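Local coordinates for conserved hypothetical protein (Sulfolobus solfataricus, PDB 2FNA), which is an archaeal AAA+ ATPase that binds ADP and probably hydrolyses ATP, though its cellular role is not established, at residues I32-L38 and F201-L206; G37-T41 and I242-L246; M296-S300 and I352-S357; W305-K309 and D322-Y326. All coordinates share one frame; numbering follows the deposited sequence.

Contact 1: I32-L38 and F201-L206; sequences ITLVLGL and FSTVEL. With EDO (1,2-ethanediol), chain F.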
loop_
_atom_site.group_PDB
_atom_site.type_symbol
_atom_site.label_atom_id
_atom_site.label_comp_id
_atom_site.label_asym_id
_atom_site.label_seq_id
_atom_site.Cartn_x
_atom_site.Cartn_y
_atom_site.Cartn_z
ATOM N N ILE A 32 -16.567 2.945 2.659
ATOM C CA ILE A 32 -15.110 2.837 2.648
ATOM C C ILE A 32 -14.650 1.447 3.067
ATOM O O ILE A 32 -15.032 0.900 4.133
ATOM C CB ILE A 32 -14.416 3.955 3.482
ATOM C CG1 ILE A 32 -14.657 5.319 2.840
ATOM C CG2 ILE A 32 -12.892 3.721 3.556
ATOM C CD1 ILE A 32 -14.239 6.460 3.696
ATOM N N THR A 33 -13.877 0.848 2.165
ATOM C CA THR A 33 -13.190 -0.406 2.407
ATOM C C THR A 33 -11.686 -0.081 2.519
ATOM O O THR A 33 -11.117 0.607 1.638
ATOM C CB THR A 33 -13.503 -1.433 1.300
ATOM O OG1 THR A 33 -14.888 -1.811 1.367
ATOM C CG2 THR A 33 -12.605 -2.670 1.390
ATOM N N LEU A 34 -11.087 -0.505 3.641
ATOM C CA LEU A 34 -9.646 -0.401 3.857
ATOM C C LEU A 34 -8.984 -1.736 3.525
ATOM O O LEU A 34 -9.442 -2.807 3.927
ATOM C CB LEU A 34 -9.289 0.002 5.290
ATOM C CG LEU A 34 -9.743 1.370 5.780
ATOM C CD1 LEU A 34 -9.042 1.621 7.089
ATOM C CD2 LEU A 34 -9.454 2.518 4.781
ATOM N N VAL A 35 -7.914 -1.655 2.749
ATOM C CA VAL A 35 -7.088 -2.819 2.463
ATOM C C VAL A 35 -5.747 -2.565 3.130
ATOM O O VAL A 35 -5.012 -1.650 2.752
ATOM C CB VAL A 35 -6.945 -3.092 0.935
ATOM C CG1 VAL A 35 -6.085 -4.343 0.698
ATOM C CG2 VAL A 35 -8.363 -3.323 0.284
ATOM N N LEU A 36 -5.442 -3.389 4.119
ATOM C CA LEU A 36 -4.219 -3.261 4.892
ATOM C C LEU A 36 -3.236 -4.412 4.649
ATOM O O LEU A 36 -3.584 -5.461 4.113
ATOM C CB LEU A 36 -4.561 -3.179 6.396
ATOM C CG LEU A 36 -5.657 -2.177 6.791
ATOM C CD1 LEU A 36 -6.023 -2.299 8.256
ATOM C CD2 LEU A 36 -5.224 -0.761 6.495
ATOM N N GLY A 37 -1.994 -4.196 5.078
ATOM C CA GLY A 37 -0.937 -5.173 4.898
ATOM C C GLY A 37 0.377 -4.487 4.605
ATOM O O GLY A 37 0.395 -3.416 4.022
ATOM N N LEU A 38 1.480 -5.093 5.044
ATOM C CA LEU A 38 2.802 -4.582 4.711
ATOM C C LEU A 38 2.991 -4.564 3.219
ATOM O O LEU A 38 2.291 -5.271 2.463
ATOM C CB LEU A 38 3.885 -5.466 5.328
ATOM C CG LEU A 38 3.911 -5.510 6.857
ATOM C CD1 LEU A 38 4.728 -6.756 7.383
ATOM C CD2 LEU A 38 4.459 -4.254 7.445
ATOM N N PHE A 201 -15.257 1.344 8.789
ATOM C CA PHE A 201 -14.676 0.918 7.531
ATOM C C PHE A 201 -14.674 -0.594 7.470
ATOM O O PHE A 201 -14.320 -1.245 8.453
ATOM C CB PHE A 201 -13.236 1.416 7.422
ATOM C CG PHE A 201 -13.075 2.902 7.659
ATOM C CD1 PHE A 201 -14.067 3.798 7.294
ATOM C CD2 PHE A 201 -11.907 3.400 8.225
ATOM C CE1 PHE A 201 -13.918 5.157 7.512
ATOM C CE2 PHE A 201 -11.740 4.771 8.424
ATOM C CZ PHE A 201 -12.755 5.641 8.069
ATOM N N SER A 202 -15.077 -1.154 6.331
ATOM C CA SER A 202 -14.905 -2.576 6.060
ATOM C C SER A 202 -13.415 -2.778 5.791
ATOM O O SER A 202 -12.844 -2.170 4.851
ATOM C CB SER A 202 -15.713 -3.018 4.849
ATOM O OG SER A 202 -15.561 -4.410 4.606
ATOM N N THR A 203 -12.789 -3.617 6.614
ATOM C CA THR A 203 -11.314 -3.728 6.634
ATOM C C THR A 203 -10.880 -5.160 6.309
ATOM O O THR A 203 -11.418 -6.137 6.875
ATOM C CB THR A 203 -10.768 -3.285 8.007
ATOM O OG1 THR A 203 -11.270 -1.974 8.296
ATOM C CG2 THR A 203 -9.206 -3.237 8.007
ATOM N N VAL A 204 -9.973 -5.267 5.348
ATOM C CA VAL A 204 -9.317 -6.509 4.938
ATOM C C VAL A 204 -7.804 -6.333 5.152
ATOM O O VAL A 204 -7.236 -5.316 4.750
ATOM C CB VAL A 204 -9.580 -6.735 3.449
ATOM C CG1 VAL A 204 -8.959 -8.005 2.982
ATOM C CG2 VAL A 204 -11.089 -6.739 3.163
ATOM N N GLU A 205 -7.158 -7.262 5.843
ATOM C CA GLU A 205 -5.714 -7.188 6.066
ATOM C C GLU A 205 -5.012 -8.404 5.432
ATOM O O GLU A 205 -5.412 -9.530 5.655
ATOM C CB GLU A 205 -5.385 -7.146 7.547
ATOM C CG GLU A 205 -3.883 -6.989 7.797
ATOM C CD GLU A 205 -3.483 -6.943 9.272
ATOM O OE1 GLU A 205 -4.349 -7.161 10.150
ATOM O OE2 GLU A 205 -2.278 -6.677 9.531
ATOM N N LEU A 206 -3.931 -8.165 4.695
ATOM C CA LEU A 206 -3.107 -9.246 4.172
ATOM C C LEU A 206 -1.840 -9.430 4.994
ATOM O O LEU A 206 -0.993 -8.528 5.076
ATOM C CB LEU A 206 -2.758 -8.980 2.734
ATOM C CG LEU A 206 -3.951 -8.895 1.777
ATOM C CD1 LEU A 206 -3.493 -8.465 0.445
ATOM C CD2 LEU A 206 -4.616 -10.225 1.700
HETATM C C1 EDO F . -12.207 0.798 12.969
HETATM O O1 EDO F . -10.950 0.134 12.669
HETATM C C2 EDO F . -12.885 1.460 11.770
HETATM O O2 EDO F . -14.122 0.780 11.502
HETATM O O HOH W 1 -15.855 -4.541 1.902
HETATM O O HOH W 2 0.892 -7.718 6.539
#
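L34 reaches across from strand 32-37 to F201, beside the neighbouring strand 202-206. Its CB lies 4.1 Å from T203 OG1. CG comes next, about equally close to F201 CB and CD2. CD1 then ends the branch 3.6 Å from F201 CD2, approaching the ring obliquely. The second ring partner is I32, whose CG2 lies over one face. I32 and F201 run side by side and point the same way. With CG1 of I32 beside the backbone N (chi1 -66°), the CG2 methyl is anti to that N and turned over the phenyl. The two strands are parallel neighbours in the five-stranded sheet of the P-loop NTPase fold, where 202-206 is an outermost strand and 32-37 leads into the probable Walker A loop. Five backbone bonds join them. The one from L36 N to V204 O is 2.7 Å long and almost straight, at 176° about the hydrogen. On the face that carries L34, L36 CD1 presses on T203 CG2 at 3.3 Å, tighter than usual for two methyls. On the other face, T33 OG1 and S202 OG share a water. V35 and V204 on that side both pack on I46 of helix 43-54.

Contact 2: G37-T41 and I242-L246; sequences GLRRT and IPGWL. With ADP (adenosine-5'-diphosphate), chain D.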
loop_
_atom_site.group_PDB
_atom_site.type_symbol
_atom_site.label_atom_id
_atom_site.label_comp_id
_atom_site.label_asym_id
_atom_site.label_seq_id
_atom_site.Cartn_x
_atom_site.Cartn_y
_atom_site.Cartn_z
ATOM N N GLY A 37 -1.994 -4.196 5.078
ATOM C CA GLY A 37 -0.937 -5.173 4.898
ATOM C C GLY A 37 0.377 -4.487 4.605
ATOM O O GLY A 37 0.395 -3.416 4.022
ATOM N N LEU A 38 1.480 -5.093 5.044
ATOM C CA LEU A 38 2.802 -4.582 4.711
ATOM C C LEU A 38 2.991 -4.564 3.219
ATOM O O LEU A 38 2.291 -5.271 2.463
ATOM C CB LEU A 38 3.885 -5.466 5.328
ATOM C CG LEU A 38 3.911 -5.510 6.857
ATOM C CD1 LEU A 38 4.728 -6.756 7.383
ATOM C CD2 LEU A 38 4.459 -4.254 7.445
ATOM N N ARG A 39 3.952 -3.780 2.769
ATOM C CA ARG A 39 4.355 -3.863 1.406
ATOM C C ARG A 39 4.533 -5.302 0.963
ATOM O O ARG A 39 5.018 -6.151 1.705
ATOM C CB ARG A 39 5.643 -3.108 1.154
ATOM C CG ARG A 39 5.455 -1.679 0.912
ATOM C CD ARG A 39 6.763 -1.032 0.521
ATOM N NE ARG A 39 6.900 0.210 1.239
ATOM C CZ ARG A 39 6.218 1.311 0.974
ATOM N NH1 ARG A 39 5.346 1.352 -0.035
ATOM N NH2 ARG A 39 6.416 2.385 1.728
ATOM N N ARG A 40 4.108 -5.550 -0.267
ATOM C CA ARG A 40 4.315 -6.828 -0.963
ATOM C C ARG A 40 3.516 -7.981 -0.421
ATOM O O ARG A 40 3.881 -9.144 -0.638
ATOM C CB ARG A 40 5.807 -7.163 -1.015
ATOM C CG ARG A 40 6.528 -6.303 -1.981
ATOM C CD ARG A 40 8.016 -6.486 -1.822
ATOM N NE ARG A 40 8.556 -5.833 -0.628
ATOM C CZ ARG A 40 8.807 -4.535 -0.529
ATOM N NH1 ARG A 40 8.564 -3.707 -1.544
ATOM N NH2 ARG A 40 9.341 -4.054 0.580
ATOM N N THR A 41 2.382 -7.670 0.210
ATOM C CA THR A 41 1.487 -8.699 0.749
ATOM C C THR A 41 0.295 -9.015 -0.185
ATOM O O THR A 41 -0.473 -9.923 0.087
ATOM C CB THR A 41 0.999 -8.381 2.194
ATOM O OG1 THR A 41 0.474 -7.059 2.249
ATOM C CG2 THR A 41 2.151 -8.516 3.221
ATOM N N ILE A 242 6.893 -12.969 3.228
ATOM C CA ILE A 242 6.331 -11.900 2.390
ATOM C C ILE A 242 6.039 -12.424 0.986
ATOM O O ILE A 242 6.949 -12.899 0.304
ATOM C CB ILE A 242 7.244 -10.658 2.365
ATOM C CG1 ILE A 242 7.219 -9.979 3.754
ATOM C CG2 ILE A 242 6.882 -9.680 1.229
ATOM C CD1 ILE A 242 5.890 -9.357 4.154
ATOM N N PRO A 243 4.755 -12.378 0.551
ATOM C CA PRO A 243 4.442 -12.980 -0.750
ATOM C C PRO A 243 5.270 -12.486 -1.927
ATOM O O PRO A 243 5.640 -13.289 -2.795
ATOM C CB PRO A 243 2.950 -12.652 -0.949
ATOM C CG PRO A 243 2.409 -12.580 0.428
ATOM C CD PRO A 243 3.542 -11.910 1.237
ATOM N N GLY A 244 5.510 -11.182 -1.976
ATOM C CA GLY A 244 6.273 -10.566 -3.051
ATOM C C GLY A 244 7.668 -11.133 -3.191
ATOM O O GLY A 244 8.163 -11.305 -4.315
ATOM N N TRP A 245 8.329 -11.437 -2.068
ATOM C CA TRP A 245 9.686 -11.970 -2.156
ATOM C C TRP A 245 9.662 -13.451 -2.594
ATOM O O TRP A 245 10.534 -13.914 -3.349
ATOM C CB TRP A 245 10.419 -11.884 -0.833
ATOM C CG TRP A 245 10.594 -10.535 -0.220
ATOM C CD1 TRP A 245 10.489 -10.273 1.081
ATOM C CD2 TRP A 245 10.962 -9.293 -0.859
ATOM N NE1 TRP A 245 10.751 -8.964 1.325
ATOM C CE2 TRP A 245 11.046 -8.332 0.153
ATOM C CE3 TRP A 245 11.236 -8.905 -2.174
ATOM C CZ2 TRP A 245 11.380 -7.005 -0.091
ATOM C CZ3 TRP A 245 11.566 -7.573 -2.421
ATOM C CH2 TRP A 245 11.638 -6.646 -1.390
ATOM N N LEU A 246 8.674 -14.192 -2.111
ATOM C CA LEU A 246 8.516 -15.601 -2.482
ATOM C C LEU A 246 8.192 -15.745 -3.970
ATOM O O LEU A 246 8.646 -16.687 -4.634
ATOM C CB LEU A 246 7.395 -16.230 -1.641
ATOM C CG LEU A 246 7.809 -16.468 -0.176
ATOM C CD1 LEU A 246 6.647 -16.906 0.613
ATOM C CD2 LEU A 246 8.917 -17.505 -0.067
HETATM P PB ADP D . 1.218 -4.794 -2.280
HETATM O O1B ADP D . 0.613 -5.287 -1.005
HETATM O O2B ADP D . 2.622 -4.238 -2.062
HETATM O O3B ADP D . 0.352 -3.952 -3.156
HETATM P PA ADP D . 1.302 -6.544 -4.658
HETATM O O1A ADP D . -0.111 -6.807 -5.069
HETATM O O2A ADP D . 1.929 -5.487 -5.467
HETATM O O3A ADP D . 1.528 -6.219 -3.080
HETATM O "O5'" ADP D . 2.040 -7.951 -4.678
HETATM C "C5'" ADP D . 3.464 -8.078 -4.525
HETATM C "C4'" ADP D . 3.982 -9.203 -5.418
HETATM O "O4'" ADP D . 3.647 -10.477 -4.901
HETATM C "C3'" ADP D . 3.433 -9.199 -6.811
HETATM O "O3'" ADP D . 4.426 -9.814 -7.660
HETATM C "C2'" ADP D . 2.240 -10.126 -6.744
HETATM O "O2'" ADP D . 1.943 -10.732 -7.993
HETATM C "C1'" ADP D . 2.750 -11.148 -5.767
HETATM N N9 ADP D . 1.743 -11.755 -4.903
HETATM C C8 ADP D . 1.384 -11.312 -3.679
HETATM N N7 ADP D . 0.492 -12.137 -3.132
HETATM C C5 ADP D . 0.251 -13.123 -4.028
HETATM C C6 ADP D . -0.586 -14.341 -4.098
HETATM N N6 ADP D . -1.403 -14.666 -3.075
HETATM N N1 ADP D . -0.511 -15.123 -5.212
HETATM C C2 ADP D . 0.306 -14.827 -6.241
HETATM N N3 ADP D . 1.100 -13.743 -6.243
HETATM C C4 ADP D . 1.110 -12.888 -5.183
#
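R40 lays its side chain across the indole of W245. This is the tight part of the contact. R40 CD stands 3.7 Å from the centroid of the six-membered ring of W245, 12° off the normal, a CH-pi contact. R40 NE follows over the same face, 3.1 Å from W245 CZ2. The guanidinium is not quite flat on the ring: the planes are 29° apart. A bend at chi3 (-75°) lets the chain fold over the indole. The opposite face of the guanidinium has R39 CB against it. Closer to the backbone, R40 CB touches I242 CG2 at 3.5 Å. G244 N donates to R40 O over 2.9 Å. G244 has no room for a side chain, because a CB there would clash with R40 CB. Packing is looser toward L38, whose CD1 is 4.3 Å from I242 CD1. R39 sends its end away from helix 243-256. R40 NH1 forms a salt bridge with E277, and W245 NE1 donates to E349. A leucine in place of W245 would probably take away the aromatic face under R40 CD and NE, leaving that arm held mainly by E277, and E349 would lose the indole N-H. On the nucleotide side, R40 N donates to ADP O2B at 2.7 Å, and P243 CB packs on ADP N7. The turn 38-41 belongs to the probable Walker A loop. R40 thus holds the diphosphate by its amide, and W245 and E277 by its side chain, linking the nucleotide loop to helices 243-256 and 259-282.

Contact 3: M296-S300 and I352-S357; sequences MRTLS and ISLAFS. With EDO (1,2-ethanediol), chain J.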
loop_
_atom_site.group_PDB
_atom_site.type_symbol
_atom_site.label_atom_id
_atom_site.label_comp_id
_atom_site.label_asym_id
_atom_site.label_seq_id
_atom_site.Cartn_x
_atom_site.Cartn_y
_atom_site.Cartn_z
HETATM N N MSE A 296 17.865 1.234 13.039
HETATM C CA MSE A 296 17.461 0.046 12.264
HETATM C C MSE A 296 18.501 -1.060 12.321
HETATM O O MSE A 296 18.168 -2.250 12.417
HETATM C CB MSE A 296 17.169 0.418 10.814
HETATM C CG MSE A 296 15.916 1.235 10.632
HETATM SE SE MSE A 296 14.299 0.384 11.349
HETATM C CE MSE A 296 14.295 -1.190 10.318
ATOM N N ARG A 297 19.762 -0.667 12.235
ATOM C CA ARG A 297 20.860 -1.591 12.453
ATOM C C ARG A 297 20.780 -2.173 13.858
ATOM O O ARG A 297 20.949 -3.375 14.053
ATOM C CB ARG A 297 22.193 -0.886 12.219
ATOM C CG ARG A 297 22.416 -0.519 10.753
ATOM C CD ARG A 297 23.699 0.287 10.533
ATOM N NE ARG A 297 23.662 0.956 9.231
ATOM C CZ ARG A 297 24.573 1.824 8.792
ATOM N NH1 ARG A 297 25.623 2.139 9.542
ATOM N NH2 ARG A 297 24.430 2.380 7.589
ATOM N N THR A 298 20.501 -1.321 14.833
ATOM C CA THR A 298 20.385 -1.762 16.227
ATOM C C THR A 298 19.253 -2.768 16.396
ATOM O O THR A 298 19.402 -3.777 17.095
ATOM C CB THR A 298 20.185 -0.565 17.196
ATOM O OG1 THR A 298 21.304 0.314 17.084
ATOM C CG2 THR A 298 20.044 -1.031 18.648
ATOM N N LEU A 299 18.128 -2.503 15.744
ATOM C CA LEU A 299 16.951 -3.349 15.892
ATOM C C LEU A 299 16.894 -4.525 14.911
ATOM O O LEU A 299 15.927 -5.269 14.933
ATOM C CB LEU A 299 15.685 -2.509 15.743
ATOM C CG LEU A 299 15.373 -1.532 16.879
ATOM C CD1 LEU A 299 14.128 -0.781 16.501
ATOM C CD2 LEU A 299 15.182 -2.227 18.206
ATOM N N SER A 300 17.915 -4.702 14.073
ATOM C CA SER A 300 17.945 -5.794 13.093
ATOM C C SER A 300 17.686 -7.170 13.723
ATOM O O SER A 300 16.873 -7.936 13.223
ATOM C CB SER A 300 19.286 -5.806 12.336
ATOM O OG SER A 300 19.375 -6.901 11.426
ATOM N N ILE A 352 13.837 -7.070 6.048
ATOM C CA ILE A 352 14.206 -5.768 6.609
ATOM C C ILE A 352 15.309 -5.935 7.680
ATOM O O ILE A 352 16.224 -5.121 7.764
ATOM C CB ILE A 352 13.015 -5.041 7.208
ATOM C CG1 ILE A 352 11.983 -4.758 6.134
ATOM C CG2 ILE A 352 13.468 -3.729 7.829
ATOM C CD1 ILE A 352 10.773 -4.074 6.641
ATOM N N SER A 353 15.229 -6.992 8.485
ATOM C CA SER A 353 16.345 -7.320 9.388
ATOM C C SER A 353 17.595 -7.502 8.570
ATOM O O SER A 353 18.616 -6.910 8.854
ATOM C CB SER A 353 16.079 -8.613 10.160
ATOM O OG SER A 353 14.776 -8.566 10.698
ATOM N N LEU A 354 17.496 -8.333 7.538
ATOM C CA LEU A 354 18.643 -8.640 6.721
ATOM C C LEU A 354 19.257 -7.380 6.124
ATOM O O LEU A 354 20.465 -7.231 6.142
ATOM C CB LEU A 354 18.259 -9.593 5.597
ATOM C CG LEU A 354 19.428 -10.117 4.784
ATOM C CD1 LEU A 354 20.124 -11.200 5.582
ATOM C CD2 LEU A 354 18.968 -10.630 3.421
ATOM N N ALA A 355 18.416 -6.501 5.584
ATOM C CA ALA A 355 18.871 -5.304 4.891
ATOM C C ALA A 355 19.706 -4.406 5.766
ATOM O O ALA A 355 20.597 -3.727 5.258
ATOM C CB ALA A 355 17.689 -4.529 4.327
ATOM N N PHE A 356 19.458 -4.415 7.075
ATOM C CA PHE A 356 20.222 -3.579 8.003
ATOM C C PHE A 356 21.220 -4.383 8.844
ATOM O O PHE A 356 21.662 -3.916 9.883
ATOM C CB PHE A 356 19.275 -2.782 8.926
ATOM C CG PHE A 356 18.390 -1.805 8.203
ATOM C CD1 PHE A 356 18.840 -0.525 7.917
ATOM C CD2 PHE A 356 17.119 -2.160 7.797
ATOM C CE1 PHE A 356 18.034 0.371 7.236
ATOM C CE2 PHE A 356 16.300 -1.262 7.117
ATOM C CZ PHE A 356 16.758 -0.006 6.834
ATOM N N SER A 357 21.596 -5.570 8.371
ATOM C CA SER A 357 22.429 -6.506 9.132
ATOM C C SER A 357 23.895 -6.356 8.800
ATOM O O SER A 357 24.743 -6.878 9.530
ATOM C CB SER A 357 22.023 -7.948 8.821
ATOM O OG SER A 357 20.668 -8.160 9.165
ATOM O OXT SER A 357 24.252 -5.742 7.789
HETATM C C1 EDO J . 22.250 0.535 5.241
HETATM O O1 EDO J . 23.406 0.872 4.463
HETATM C C2 EDO J . 22.274 -0.950 5.600
HETATM O O2 EDO J . 22.690 -1.128 6.957
#
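I352 opens the contact from helix 350-355, with its CG2 3.7 Å from the methyl CE of M296, a selenomethionine in this crystal. S353 is next. Its carbonyl O receives S300 OG at 2.7 Å. The hydroxyl comes in 40° above the carbonyl plane, not on a lone pair, and F356 N reaches the same oxygen from the opposite face. S300 OG is put there by its first torsion, which sets it anti to its own N (chi1 177°). F356 follows, the first residue to leave the helix, and makes the largest share of the contact. M296 CB sits over one face of its ring, 3.6 Å from the centroid and 15° off the normal. M296 SE is 5.2 Å from the F356 ring centroid, above the face, a distant Met-aromatic contact. The bends at chi2 and chi3 of M296 curl its chain back, and CE ends beside F356 CE2. F278 of helix 259-282 meets the same phenyl edge-to-face. With an alanine in place of F356, M296 CB would probably lose the ring face it rests on, and F278 its edge-to-face partner. The backbone of F356 takes part as well: its O receives a CA-H...O contact from R297 CA at 3.6 Å. S357, the C-terminal residue, brings its OG to 2.9 Å from S300 OG. The end of the chain, which follows the 338-340/345-347 hairpin, is thus tied back to helix 289-299; in the predicted winged helix-turn-helix domain that hairpin is probably the wing.

Contact 4: W305-K309 and D322-Y326; sequences WSDVK and DSEIY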
loop_
_atom_site.group_PDB
_atom_site.type_symbol
_atom_site.label_atom_id
_atom_site.label_comp_id
_atom_site.label_asym_id
_atom_site.label_seq_id
_atom_site.Cartn_x
_atom_site.Cartn_y
_atom_site.Cartn_z
ATOM N N TRP A 305 14.218 -0.477 24.042
ATOM C CA TRP A 305 14.526 0.950 24.200
ATOM C C TRP A 305 15.950 1.211 24.666
ATOM O O TRP A 305 16.652 2.039 24.084
ATOM C CB TRP A 305 13.582 1.548 25.228
ATOM C CG TRP A 305 13.731 3.006 25.439
ATOM C CD1 TRP A 305 14.698 3.647 26.170
ATOM C CD2 TRP A 305 12.864 4.025 24.947
ATOM N NE1 TRP A 305 14.490 5.003 26.145
ATOM C CE2 TRP A 305 13.369 5.262 25.400
ATOM C CE3 TRP A 305 11.709 4.015 24.164
ATOM C CZ2 TRP A 305 12.756 6.472 25.094
ATOM C CZ3 TRP A 305 11.104 5.218 23.859
ATOM C CH2 TRP A 305 11.629 6.427 24.321
ATOM N N SER A 306 16.356 0.529 25.742
ATOM C CA SER A 306 17.707 0.660 26.279
ATOM C C SER A 306 18.764 0.413 25.200
ATOM O O SER A 306 19.753 1.142 25.137
ATOM C CB SER A 306 17.933 -0.287 27.469
ATOM O OG SER A 306 17.476 -1.603 27.213
ATOM N N ASP A 307 18.535 -0.584 24.333
ATOM C CA ASP A 307 19.490 -0.906 23.265
ATOM C C ASP A 307 19.552 0.225 22.220
ATOM O O ASP A 307 20.626 0.583 21.724
ATOM C CB ASP A 307 19.134 -2.243 22.592
ATOM C CG ASP A 307 19.097 -3.412 23.577
ATOM O OD1 ASP A 307 20.177 -3.860 24.039
ATOM O OD2 ASP A 307 17.979 -3.878 23.892
ATOM N N VAL A 308 18.385 0.771 21.885
ATOM C CA VAL A 308 18.271 1.901 20.948
ATOM C C VAL A 308 19.006 3.126 21.555
ATOM O O VAL A 308 19.881 3.734 20.923
ATOM C CB VAL A 308 16.775 2.218 20.633
ATOM C CG1 VAL A 308 16.653 3.497 19.841
ATOM C CG2 VAL A 308 16.109 1.057 19.863
ATOM N N LYS A 309 18.664 3.455 22.791
ATOM C CA LYS A 309 19.319 4.561 23.496
ATOM C C LYS A 309 20.831 4.388 23.495
ATOM O O LYS A 309 21.570 5.299 23.111
ATOM C CB LYS A 309 18.822 4.644 24.935
ATOM C CG LYS A 309 19.150 5.970 25.640
ATOM C CD LYS A 309 18.341 6.104 26.934
ATOM C CE LYS A 309 18.278 7.543 27.427
ATOM N NZ LYS A 309 19.591 7.953 27.987
ATOM N N ASP A 322 14.572 11.270 25.967
ATOM C CA ASP A 322 13.528 10.269 25.742
ATOM C C ASP A 322 12.470 10.743 24.746
ATOM O O ASP A 322 11.782 9.917 24.159
ATOM C CB ASP A 322 12.865 9.869 27.062
ATOM C CG ASP A 322 13.829 9.182 28.016
ATOM O OD1 ASP A 322 14.863 8.636 27.562
ATOM O OD2 ASP A 322 13.545 9.194 29.229
ATOM N N SER A 323 12.344 12.058 24.564
ATOM C CA SER A 323 11.378 12.638 23.620
ATOM C C SER A 323 11.806 12.384 22.189
ATOM O O SER A 323 10.979 12.051 21.336
ATOM C CB SER A 323 11.245 14.157 23.801
ATOM O OG SER A 323 10.765 14.499 25.086
ATOM N N GLU A 324 13.096 12.586 21.932
ATOM C CA GLU A 324 13.667 12.342 20.619
ATOM C C GLU A 324 13.527 10.860 20.261
ATOM O O GLU A 324 13.015 10.526 19.183
ATOM C CB GLU A 324 15.140 12.778 20.585
ATOM C CG GLU A 324 15.327 14.293 20.536
ATOM C CD GLU A 324 16.784 14.737 20.705
ATOM O OE1 GLU A 324 17.364 14.571 21.815
ATOM O OE2 GLU A 324 17.338 15.285 19.727
ATOM N N ILE A 325 13.950 9.996 21.187
ATOM C CA ILE A 325 13.893 8.535 21.012
ATOM C C ILE A 325 12.465 8.046 20.709
ATOM O O ILE A 325 12.260 7.262 19.803
ATOM C CB ILE A 325 14.393 7.767 22.268
ATOM C CG1 ILE A 325 15.835 8.159 22.650
ATOM C CG2 ILE A 325 14.266 6.243 22.053
ATOM C CD1 ILE A 325 16.930 7.361 21.969
ATOM N N TYR A 326 11.506 8.510 21.500
ATOM C CA TYR A 326 10.105 8.180 21.331
ATOM C C TYR A 326 9.618 8.553 19.933
ATOM O O TYR A 326 8.917 7.775 19.279
ATOM C CB TYR A 326 9.271 8.923 22.382
ATOM C CG TYR A 326 7.771 8.694 22.272
ATOM C CD1 TYR A 326 7.178 7.556 22.821
ATOM C CD2 TYR A 326 6.946 9.619 21.628
ATOM C CE1 TYR A 326 5.810 7.340 22.729
ATOM C CE2 TYR A 326 5.578 9.412 21.531
ATOM C CZ TYR A 326 5.016 8.271 22.084
ATOM O OH TYR A 326 3.658 8.056 21.991
#
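The indole of W305 has I325 CG2 over one face of its six-membered ring. The methyl stands 3.4 Å from the ring centroid, a close CH-pi contact. At the rim, near the ring plane, lie D322 CA, D322 O and Y326 CB. D322 O is 3.5 Å from W305 CH2, and Y326 CB is 3.9 Å from the same carbon. The D322 carboxylate stands steeply to the indole, with the two planes 75° apart. W305 extends toward the second helix because its CG is anti to the backbone N (chi1 -177°). I325 also serves the rest of the first helix. Its CG2 meets V308 CG1 at 4.3 Å, and its CD1 faces K309 CA at 4.0 Å. The charged pair stays apart: K309 NZ is 4.8 Å from D322 OD1, though K309 CE comes nearer. The lysine makes its salt bridge with E313, further along its own helix. The short segments run at 106° to each other, with axes 11.1 Å apart, and the W305 indole, reaching to I325, fills much of that distance. These are successive helices, 305-316 and 322-334, of the predicted winged helix-turn-helix domain. V308 also packs on I295 and L299 of helix 289-299, so three helices meet here.

Overall arrangement
Contacts 1 and 2 start from the same stretch, share G37 and L38, and have centres about 15 Å apart. Strand 32-37 of the parallel sheet belongs to contact 1; the loop after it carries contact 2 to the ADP and helix 243-256. Both lie in the ATPase domain. Contacts 3 and 4 follow later in the chain, with contact 4 nested inside the loop that contact 3 closes. Their centres are about 17 Å apart, and they touch where T298 and L299 meet D307 and V308. The nearest atoms of contacts 2 and 3 are about 6 Å apart, those of contacts 2 and 4 about 17 Å. Thus contact 3 lies near the ADP pocket, contact 4 farther out.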